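Local coordinates for protein methyltransferase (Streptomyces avermitilis, PDB 3GIW) that binds S-adenosyl-L-homocysteine and is probably an S-adenosylmethionine-dependent methyltransferase of Rossmann-type fold whose substrate is not known, at residues 65-70 against 91-96; 181-186 against 233-238; 201-206 against 224-229. One frame throughout, in Å; residues are numbered along the deposited sequence.

Contact 1 (65-70 against 91-96); sequences WMNRAV and TSPNLH
Leu95, in the first turn of helix 95-102, leans on Val70 of helix 55-75. The branch point of the leucine does most of the touching: Leu95 CG lies 3.7 Å from Val70 CG2 and 4.0 Å from Val70 CG1, the two side chains crossing at about a right angle. A chi1 of 171° sets Val70 CG2 beside its own backbone N and CG1 beside its own carbonyl carbon, which brings both methyls against Leu95. Were Val70 an alanine, both of these methyls would be missing and Leu95 would probably face a gap and gain freedom to turn. Met66, a selenomethionine one turn earlier, bends at chi2 and chi3; in the conformer described here, one of two, Met66 SE lies a looser 4.4 Å from Leu95 CB while Met66 CE comes to 4.0 Å from Pro93 O. One residue on from Met66, a water donates to both Asn67 OD1 (2.9 Å) and Pro93 O (2.7 Å), bridging the helix to the loop with its cis Pro93 peptide. Beyond the contact, Leu95 reaches Val108 and Tyr110 of strand 107-112 and Thr165 of strand 163-167, while Met66 meets Ile167, so the two helices pack together over the parallel strands of the Rossmann-type sheet.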
loop_
_atom_site.group_PDB
_atom_site.type_symbol
_atom_site.label_atom_id
_atom_site.label_comp_id
_atom_site.label_asym_id
_atom_site.label_seq_id
_atom_site.Cartn_x
_atom_site.Cartn_y
_atom_site.Cartn_z
ATOM N N TRP A 65 9.563 2.141 2.323
ATOM C CA TRP A 65 9.595 0.908 1.555
ATOM C C TRP A 65 8.868 1.117 0.216
ATOM O O TRP A 65 9.390 0.708 -0.828
ATOM C CB TRP A 65 8.992 -0.288 2.348
ATOM C CG TRP A 65 9.019 -1.551 1.516
ATOM C CD1 TRP A 65 10.054 -2.388 1.369
ATOM C CD2 TRP A 65 7.973 -2.037 0.662
ATOM N NE1 TRP A 65 9.735 -3.389 0.473
ATOM C CE2 TRP A 65 8.465 -3.177 0.018
ATOM C CE3 TRP A 65 6.670 -1.611 0.380
ATOM C CZ2 TRP A 65 7.698 -3.896 -0.904
ATOM C CZ3 TRP A 65 5.950 -2.315 -0.556
ATOM C CH2 TRP A 65 6.448 -3.449 -1.152
HETATM N N MSE A 66 7.690 1.727 0.242
HETATM C CA MSE A 66 6.984 1.998 -1.016
HETATM C C MSE A 66 7.905 2.761 -1.959
HETATM O O MSE A 66 7.989 2.451 -3.138
HETATM C CB MSE A 66 5.698 2.813 -0.775
HETATM C CG MSE A 66 4.931 3.140 -2.069
HETATM SE SE MSE A 66 5.486 4.773 -3.010
HETATM C CE MSE A 66 4.400 6.023 -2.101
ATOM N N ASN A 67 8.570 3.782 -1.437
ATOM C CA ASN A 67 9.451 4.598 -2.252
ATOM C C ASN A 67 10.541 3.727 -2.910
ATOM O O ASN A 67 10.803 3.852 -4.111
ATOM C CB ASN A 67 10.131 5.719 -1.445
ATOM C CG ASN A 67 9.171 6.769 -0.889
ATOM O OD1 ASN A 67 8.001 6.841 -1.226
ATOM N ND2 ASN A 67 9.720 7.633 -0.062
ATOM N N ARG A 68 11.194 2.846 -2.152
ATOM C CA ARG A 68 12.252 2.006 -2.695
ATOM C C ARG A 68 11.687 0.960 -3.675
ATOM O O ARG A 68 12.316 0.687 -4.701
ATOM C CB ARG A 68 13.048 1.329 -1.572
ATOM C CG ARG A 68 13.705 2.296 -0.640
ATOM C CD ARG A 68 14.768 1.656 0.217
ATOM N NE ARG A 68 14.353 0.481 0.979
ATOM C CZ ARG A 68 13.581 0.507 2.063
ATOM N NH1 ARG A 68 13.125 1.648 2.554
ATOM N NH2 ARG A 68 13.215 -0.630 2.646
ATOM N N ALA A 69 10.522 0.389 -3.382
ATOM C CA ALA A 69 9.919 -0.614 -4.261
ATOM C C ALA A 69 9.519 -0.003 -5.612
ATOM O O ALA A 69 9.793 -0.599 -6.673
ATOM C CB ALA A 69 8.759 -1.315 -3.588
ATOM N N VAL A 70 8.895 1.178 -5.584
ATOM C CA VAL A 70 8.477 1.828 -6.827
ATOM C C VAL A 70 9.694 2.267 -7.638
ATOM O O VAL A 70 9.722 2.075 -8.879
ATOM C CB VAL A 70 7.513 2.996 -6.539
ATOM C CG1 VAL A 70 7.239 3.838 -7.802
ATOM C CG2 VAL A 70 6.184 2.442 -5.953
ATOM N N THR A 91 0.772 11.950 -0.190
ATOM C CA THR A 91 1.930 12.329 0.610
ATOM C C THR A 91 3.163 12.361 -0.291
ATOM O O THR A 91 3.402 11.446 -1.059
ATOM C CB THR A 91 2.188 11.323 1.748
ATOM O OG1 THR A 91 0.956 11.037 2.424
ATOM C CG2 THR A 91 3.232 11.867 2.729
ATOM N N SER A 92 3.971 13.393 -0.162
ATOM C CA SER A 92 5.071 13.644 -1.068
ATOM C C SER A 92 6.310 12.857 -0.668
ATOM O O SER A 92 6.698 12.855 0.512
ATOM C CB SER A 92 5.411 15.134 -1.049
ATOM O OG SER A 92 6.274 15.439 -2.112
ATOM N N PRO A 93 6.956 12.176 -1.633
ATOM C CA PRO A 93 6.551 12.002 -3.022
ATOM C C PRO A 93 5.490 10.924 -3.204
ATOM O O PRO A 93 5.546 9.853 -2.586
ATOM C CB PRO A 93 7.858 11.584 -3.701
ATOM C CG PRO A 93 8.545 10.815 -2.663
ATOM C CD PRO A 93 8.235 11.496 -1.366
ATOM N N ASN A 94 4.533 11.202 -4.074
ATOM C CA ASN A 94 3.534 10.190 -4.398
ATOM C C ASN A 94 4.135 9.212 -5.400
ATOM O O ASN A 94 5.160 9.498 -6.044
ATOM C CB ASN A 94 2.289 10.832 -4.995
ATOM C CG ASN A 94 1.466 11.564 -3.969
ATOM O OD1 ASN A 94 0.915 10.942 -3.065
ATOM N ND2 ASN A 94 1.370 12.885 -4.116
ATOM N N LEU A 95 3.487 8.060 -5.508
ATOM C CA LEU A 95 3.953 6.976 -6.372
ATOM C C LEU A 95 4.265 7.502 -7.778
ATOM O O LEU A 95 5.336 7.221 -8.343
ATOM C CB LEU A 95 2.892 5.865 -6.425
ATOM C CG LEU A 95 3.345 4.551 -7.052
ATOM C CD1 LEU A 95 2.554 3.368 -6.529
ATOM C CD2 LEU A 95 3.248 4.612 -8.518
ATOM N N HIS A 96 3.338 8.247 -8.379
ATOM C CA HIS A 96 3.580 8.740 -9.747
ATOM C C HIS A 96 4.741 9.714 -9.893
ATOM O O HIS A 96 5.324 9.824 -10.979
ATOM C CB HIS A 96 2.299 9.314 -10.419
ATOM C CG HIS A 96 1.975 10.722 -10.052
ATOM N ND1 HIS A 96 1.315 11.048 -8.885
ATOM C CD2 HIS A 96 2.191 11.885 -10.716
ATOM C CE1 HIS A 96 1.153 12.367 -8.844
ATOM N NE2 HIS A 96 1.686 12.895 -9.933
HETATM O O HOH W 1 6.181 8.913 -0.187
#

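Contact 2 (181-186 against 233-238); sequences GIVRRL and EEFFEG
A type I beta turn from Glu234 to Glu237, on the way from helix 229-234 to strand 240-248, is held against helix 179-187 by Arg184 and Val183. Arg184 folds back on itself, bent at both chi2 (-61°) and chi3 (-66°), and this brings its guanidinium up to the backbone oxygens of the turn. Arg184 NH1 serves two of them, donating to Glu237 O at 2.7 Å and to Phe235 O at 2.9 Å. The second arm of the group, Arg184 NH2, donates to Glu237 O as well (3.1 Å). Glu237 O thus sits in the guanidinium plane and is gripped end-on by two nitrogens, NH2 lying nearly along the C=O axis. Phe235 O, by contrast, receives NH1 from above its carbonyl plane. The chain leaves the turn through Gly238 with a positive phi of 82°, a conformation in which a beta carbon would be jammed against Glu237 O.

Beside this polar grip lies an apolar one. Val183 CG2 comes within 4.0 Å of Phe235 CE1, the side chains crossing at about a right angle. The phenyl ring continues inward to Met198 and Ile200 of strand 195-201, and Val183 also lies near Met140, a residue that binds S-adenosyl-L-homocysteine.

All three hydrogen bonds end on main-chain carbonyls, so Arg184 appears to read the course of the main chain, not the acidic side chains of Glu234 and Glu237. Its positive charge is probably offset in part by the carbonyl dipoles, and with two oxygens in reach its rotation about the last bonds is likely to be restricted.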
loop_
_atom_site.group_PDB
_atom_site.type_symbol
_atom_site.label_atom_id
_atom_site.label_comp_id
_atom_site.label_asym_id
_atom_site.label_seq_id
_atom_site.Cartn_x
_atom_site.Cartn_y
_atom_site.Cartn_z
ATOM N N GLY A 181 -7.497 -14.327 -3.033
ATOM C CA GLY A 181 -8.276 -14.380 -4.271
ATOM C C GLY A 181 -8.518 -13.042 -4.927
ATOM O O GLY A 181 -8.451 -12.914 -6.152
ATOM N N ILE A 182 -8.806 -12.037 -4.127
ATOM C CA ILE A 182 -9.057 -10.692 -4.650
ATOM C C ILE A 182 -7.783 -10.163 -5.304
ATOM O O ILE A 182 -7.813 -9.665 -6.449
ATOM C CB ILE A 182 -9.429 -9.731 -3.534
ATOM C CG1 ILE A 182 -10.805 -10.106 -3.008
ATOM C CG2 ILE A 182 -9.374 -8.232 -4.011
ATOM C CD1 ILE A 182 -11.160 -9.332 -1.766
ATOM N N VAL A 183 -6.654 -10.264 -4.616
ATOM C CA VAL A 183 -5.410 -9.780 -5.196
ATOM C C VAL A 183 -5.094 -10.507 -6.508
ATOM O O VAL A 183 -4.730 -9.854 -7.521
ATOM C CB VAL A 183 -4.260 -9.894 -4.185
ATOM C CG1 VAL A 183 -2.913 -9.730 -4.905
ATOM C CG2 VAL A 183 -4.444 -8.892 -3.074
ATOM N N ARG A 184 -5.237 -11.825 -6.518
ATOM C CA ARG A 184 -4.887 -12.584 -7.699
ATOM C C ARG A 184 -5.905 -12.338 -8.827
ATOM O O ARG A 184 -5.548 -12.443 -9.995
ATOM C CB ARG A 184 -4.615 -14.047 -7.335
ATOM C CG ARG A 184 -3.390 -14.098 -6.334
ATOM C CD ARG A 184 -2.067 -13.518 -6.940
ATOM N NE ARG A 184 -1.662 -14.419 -8.030
ATOM C CZ ARG A 184 -0.782 -15.403 -7.920
ATOM N NH1 ARG A 184 -0.112 -15.576 -6.803
ATOM N NH2 ARG A 184 -0.547 -16.195 -8.969
ATOM N N ARG A 185 -7.147 -11.998 -8.515
ATOM C CA ARG A 185 -8.120 -11.598 -9.544
ATOM C C ARG A 185 -7.729 -10.277 -10.221
ATOM O O ARG A 185 -7.884 -10.120 -11.429
ATOM C CB ARG A 185 -9.514 -11.478 -8.939
ATOM C CG ARG A 185 -10.606 -11.047 -9.880
ATOM C CD ARG A 185 -10.750 -12.018 -11.090
ATOM N NE ARG A 185 -11.707 -11.493 -12.062
ATOM C CZ ARG A 185 -11.393 -10.697 -13.084
ATOM N NH1 ARG A 185 -10.146 -10.360 -13.310
ATOM N NH2 ARG A 185 -12.347 -10.249 -13.913
ATOM N N LEU A 186 -7.199 -9.337 -9.456
ATOM C CA LEU A 186 -6.653 -8.112 -10.040
ATOM C C LEU A 186 -5.417 -8.327 -10.900
ATOM O O LEU A 186 -5.190 -7.575 -11.869
ATOM C CB LEU A 186 -6.335 -7.068 -8.949
ATOM C CG LEU A 186 -7.556 -6.545 -8.198
ATOM C CD1 LEU A 186 -7.154 -5.841 -6.883
ATOM C CD2 LEU A 186 -8.359 -5.624 -9.099
ATOM N N GLU A 233 3.215 -15.774 2.020
ATOM C CA GLU A 233 3.712 -16.495 0.837
ATOM C C GLU A 233 2.570 -16.861 -0.126
ATOM O O GLU A 233 2.789 -16.945 -1.353
ATOM C CB GLU A 233 4.484 -17.767 1.217
ATOM C CG GLU A 233 5.858 -17.554 1.832
ATOM C CD GLU A 233 6.596 -18.866 2.041
ATOM O OE1 GLU A 233 6.001 -19.823 2.580
ATOM O OE2 GLU A 233 7.767 -18.941 1.612
ATOM N N GLU A 234 1.369 -17.071 0.419
ATOM C CA GLU A 234 0.231 -17.476 -0.419
ATOM C C GLU A 234 -0.062 -16.459 -1.533
ATOM O O GLU A 234 -0.469 -16.826 -2.654
ATOM C CB GLU A 234 -1.047 -17.691 0.398
ATOM C CG GLU A 234 -2.057 -18.553 -0.360
ATOM C CD GLU A 234 -3.340 -18.827 0.397
ATOM O OE1 GLU A 234 -3.440 -18.433 1.582
ATOM O OE2 GLU A 234 -4.231 -19.514 -0.217
ATOM N N PHE A 235 0.080 -15.175 -1.244
ATOM C CA PHE A 235 -0.125 -14.147 -2.275
ATOM C C PHE A 235 0.829 -14.271 -3.477
ATOM O O PHE A 235 0.502 -13.783 -4.551
ATOM C CB PHE A 235 0.017 -12.722 -1.685
ATOM C CG PHE A 235 -1.054 -12.343 -0.692
ATOM C CD1 PHE A 235 -2.237 -11.782 -1.109
ATOM C CD2 PHE A 235 -0.861 -12.558 0.650
ATOM C CE1 PHE A 235 -3.230 -11.442 -0.194
ATOM C CE2 PHE A 235 -1.857 -12.229 1.576
ATOM C CZ PHE A 235 -3.023 -11.671 1.161
ATOM N N PHE A 236 2.002 -14.871 -3.289
ATOM C CA PHE A 236 3.045 -14.836 -4.306
ATOM C C PHE A 236 3.268 -16.202 -4.986
ATOM O O PHE A 236 4.189 -16.366 -5.802
ATOM C CB PHE A 236 4.326 -14.285 -3.672
ATOM C CG PHE A 236 4.208 -12.863 -3.272
ATOM C CD1 PHE A 236 4.411 -11.868 -4.188
ATOM C CD2 PHE A 236 3.877 -12.502 -1.962
ATOM C CE1 PHE A 236 4.315 -10.534 -3.834
ATOM C CE2 PHE A 236 3.772 -11.162 -1.622
ATOM C CZ PHE A 236 3.989 -10.176 -2.567
ATOM N N GLU A 237 2.440 -17.185 -4.657
ATOM C CA GLU A 237 2.524 -18.514 -5.302
ATOM C C GLU A 237 2.371 -18.420 -6.811
ATOM O O GLU A 237 1.487 -17.751 -7.303
ATOM C CB GLU A 237 1.483 -19.468 -4.721
ATOM C CG GLU A 237 1.810 -19.921 -3.312
ATOM C CD GLU A 237 3.006 -20.883 -3.216
ATOM O OE1 GLU A 237 3.279 -21.607 -4.203
ATOM O OE2 GLU A 237 3.656 -20.944 -2.134
ATOM N N GLY A 238 3.263 -19.078 -7.548
ATOM C CA GLY A 238 3.234 -18.983 -9.004
ATOM C C GLY A 238 3.914 -17.758 -9.587
ATOM O O GLY A 238 3.999 -17.635 -10.801
#

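Contact 3 (201-206 against 224-229)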
loop_
_atom_site.group_PDB
_atom_site.type_symbol
_atom_site.label_atom_id
_atom_site.label_comp_id
_atom_site.label_asym_id
_atom_site.label_seq_id
_atom_site.Cartn_x
_atom_site.Cartn_y
_atom_site.Cartn_z
ATOM N N GLY A 201 0.730 -6.818 6.922
ATOM C CA GLY A 201 0.864 -6.663 8.377
ATOM C C GLY A 201 1.057 -8.021 9.067
ATOM O O GLY A 201 0.454 -9.051 8.662
ATOM N N THR A 202 1.927 -8.052 10.074
ATOM C CA THR A 202 2.243 -9.258 10.844
ATOM C C THR A 202 2.402 -8.917 12.340
ATOM O O THR A 202 2.850 -7.827 12.665
ATOM C CB THR A 202 3.526 -9.943 10.343
ATOM O OG1 THR A 202 3.818 -11.088 11.161
ATOM C CG2 THR A 202 4.721 -8.982 10.351
ATOM N N ALA A 203 2.003 -9.837 13.213
ATOM C CA ALA A 203 2.276 -9.748 14.660
ATOM C C ALA A 203 3.472 -10.553 15.139
ATOM O O ALA A 203 3.744 -10.587 16.344
ATOM C CB ALA A 203 1.050 -10.153 15.475
ATOM N N GLU A 204 4.185 -11.212 14.235
ATOM C CA GLU A 204 5.187 -12.182 14.668
ATOM C C GLU A 204 6.320 -11.572 15.493
ATOM O O GLU A 204 6.856 -12.237 16.379
ATOM C CB GLU A 204 5.752 -12.946 13.470
ATOM C CG GLU A 204 4.717 -13.764 12.694
ATOM C CD GLU A 204 5.361 -14.823 11.836
ATOM O OE1 GLU A 204 5.652 -15.947 12.328
ATOM O OE2 GLU A 204 5.572 -14.523 10.649
ATOM N N PHE A 205 6.691 -10.327 15.196
ATOM C CA PHE A 205 7.882 -9.687 15.792
ATOM C C PHE A 205 7.610 -8.925 17.083
ATOM O O PHE A 205 8.539 -8.613 17.801
ATOM C CB PHE A 205 8.537 -8.787 14.738
ATOM C CG PHE A 205 8.960 -9.550 13.516
ATOM C CD1 PHE A 205 10.141 -10.262 13.510
ATOM C CD2 PHE A 205 8.147 -9.630 12.392
ATOM C CE1 PHE A 205 10.519 -10.989 12.372
ATOM C CE2 PHE A 205 8.521 -10.362 11.301
ATOM C CZ PHE A 205 9.714 -11.019 11.282
ATOM N N ALA A 206 6.358 -8.660 17.391
ATOM C CA ALA A 206 5.981 -8.009 18.663
ATOM C C ALA A 206 4.559 -8.396 19.049
ATOM O O ALA A 206 3.654 -7.577 18.978
ATOM C CB ALA A 206 6.174 -6.485 18.588
HETATM N N MSE A 224 -8.636 -6.234 11.773
HETATM C CA MSE A 224 -7.457 -6.589 11.021
HETATM C C MSE A 224 -7.238 -8.094 10.972
HETATM O O MSE A 224 -7.618 -8.821 11.891
HETATM C CB MSE A 224 -6.238 -5.996 11.703
HETATM C CG MSE A 224 -6.260 -4.495 11.795
HETATM SE SE MSE A 224 -4.550 -3.918 12.387
HETATM C CE MSE A 224 -3.609 -4.166 10.747
ATOM N N ARG A 225 -6.599 -8.537 9.910
ATOM C CA ARG A 225 -6.088 -9.877 9.789
ATOM C C ARG A 225 -4.571 -9.756 9.588
ATOM O O ARG A 225 -4.118 -9.421 8.501
ATOM C CB ARG A 225 -6.727 -10.631 8.635
ATOM C CG ARG A 225 -6.140 -12.018 8.430
ATOM C CD ARG A 225 -6.291 -12.907 9.689
ATOM N NE ARG A 225 -6.255 -14.296 9.271
ATOM C CZ ARG A 225 -5.163 -15.041 9.167
ATOM N NH1 ARG A 225 -3.975 -14.614 9.541
ATOM N NH2 ARG A 225 -5.273 -16.288 8.709
ATOM N N LEU A 226 -3.823 -9.998 10.662
ATOM C CA LEU A 226 -2.364 -10.061 10.634
ATOM C C LEU A 226 -1.925 -11.464 10.278
ATOM O O LEU A 226 -2.556 -12.443 10.699
ATOM C CB LEU A 226 -1.786 -9.539 11.973
ATOM C CG LEU A 226 -2.199 -8.100 12.306
ATOM C CD1 LEU A 226 -1.616 -7.770 13.668
ATOM C CD2 LEU A 226 -1.779 -7.063 11.243
ATOM N N ARG A 227 -0.853 -11.553 9.501
ATOM C CA ARG A 227 -0.424 -12.795 8.881
ATOM C C ARG A 227 0.996 -13.230 9.238
ATOM O O ARG A 227 1.871 -12.375 9.489
ATOM C CB ARG A 227 -0.554 -12.644 7.359
ATOM C CG ARG A 227 -1.970 -12.643 6.878
ATOM C CD ARG A 227 -2.111 -12.397 5.367
ATOM N NE ARG A 227 -3.524 -12.539 4.974
ATOM C CZ ARG A 227 -4.430 -11.565 5.020
ATOM N NH1 ARG A 227 -4.128 -10.344 5.387
ATOM N NH2 ARG A 227 -5.680 -11.820 4.636
ATOM N N THR A 228 1.209 -14.540 9.246
ATOM C CA THR A 228 2.551 -15.096 9.353
ATOM C C THR A 228 3.295 -15.023 8.015
ATOM O O THR A 228 2.688 -14.775 6.968
ATOM C CB THR A 228 2.483 -16.550 9.794
ATOM O OG1 THR A 228 1.815 -17.291 8.755
ATOM C CG2 THR A 228 1.768 -16.687 11.177
ATOM N N HIS A 229 4.592 -15.302 8.036
ATOM C CA HIS A 229 5.349 -15.390 6.791
ATOM C C HIS A 229 4.730 -16.424 5.812
ATOM O O HIS A 229 4.580 -16.158 4.615
ATOM C CB HIS A 229 6.834 -15.705 7.106
ATOM C CG HIS A 229 7.732 -15.592 5.920
ATOM N ND1 HIS A 229 7.866 -16.606 4.999
ATOM C CD2 HIS A 229 8.520 -14.580 5.488
ATOM C CE1 HIS A 229 8.702 -16.218 4.046
ATOM N NE2 HIS A 229 9.119 -15.002 4.328
HETATM O O HOH W 2 -1.956 -9.170 6.947
#
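Gly201 and Leu226 meet in the tight part of this contact, where the end of strand 195-201 runs up against the loop that leads into helix 229-234. Leu226 CD2 lies 3.7 Å from Gly201 C, and a beta carbon on Gly201 would clash with that methyl, so the close approach depends on the missing side chain. The other branch, Leu226 CD1, touches Ala203 CB at 4.0 Å. The backbones are joined directly by Arg227 N, which donates to Gly201 O at 2.9 Å in a nearly straight bond. Gly201 O also accepts a hydrogen bond from a water that donates to Arg225 O and accepts from Arg227 NH1 at the edge of the guanidinium, in its plane.

Thr202 carries the second link. With chi1 at 178° its OG1 extends away from its own backbone N; Thr202 OG1 donates to Arg227 O at 2.9 Å and accepts from Glu204 N at 3.1 Å, the latter bond making an ST turn. One hydroxyl thus bonds both within its own turn and across to the neighbouring loop.

The looser side belongs to Glu204, which is exposed and has two conformers. In the one described here, Glu204 OE2 accepts from His229 N at 2.9 Å, met from above the carboxylate plane, and Glu204 CD passes 3.8 Å from Thr228 CA; the same OE2 also bonds Tyr270 OH. His229 opens helix 229-234, and Thr228 before it is the N-cap.

The permanence of this outer bond is doubtful, because Glu204 has a second conformer. While it holds, a carboxylate at the start of a helix would be expected to interact well with the helix dipole, and this setting probably favours the charged form of Glu204.

How the contacts relate
Following the chain, contact 1 comes first: it closes the short excursion that takes in strand 81-85 and sets helix 55-75 against helix 95-102. It is complete before the others begin and lies across the centre of the chain from both, its centre about 22 Å from that of contact 2 and 23 Å from that of contact 3. Contact 2 opens on helix 179-187 and closes at the end of helix 229-234 and the turn that follows it. Within that span contact 3 joins the two ends of a smaller loop around helix 207-219. The two touch where Phe235 CE2 packs 3.8 Å from Arg227 NE; Phe235 also reaches strand 195-201, whose end begins contact 3.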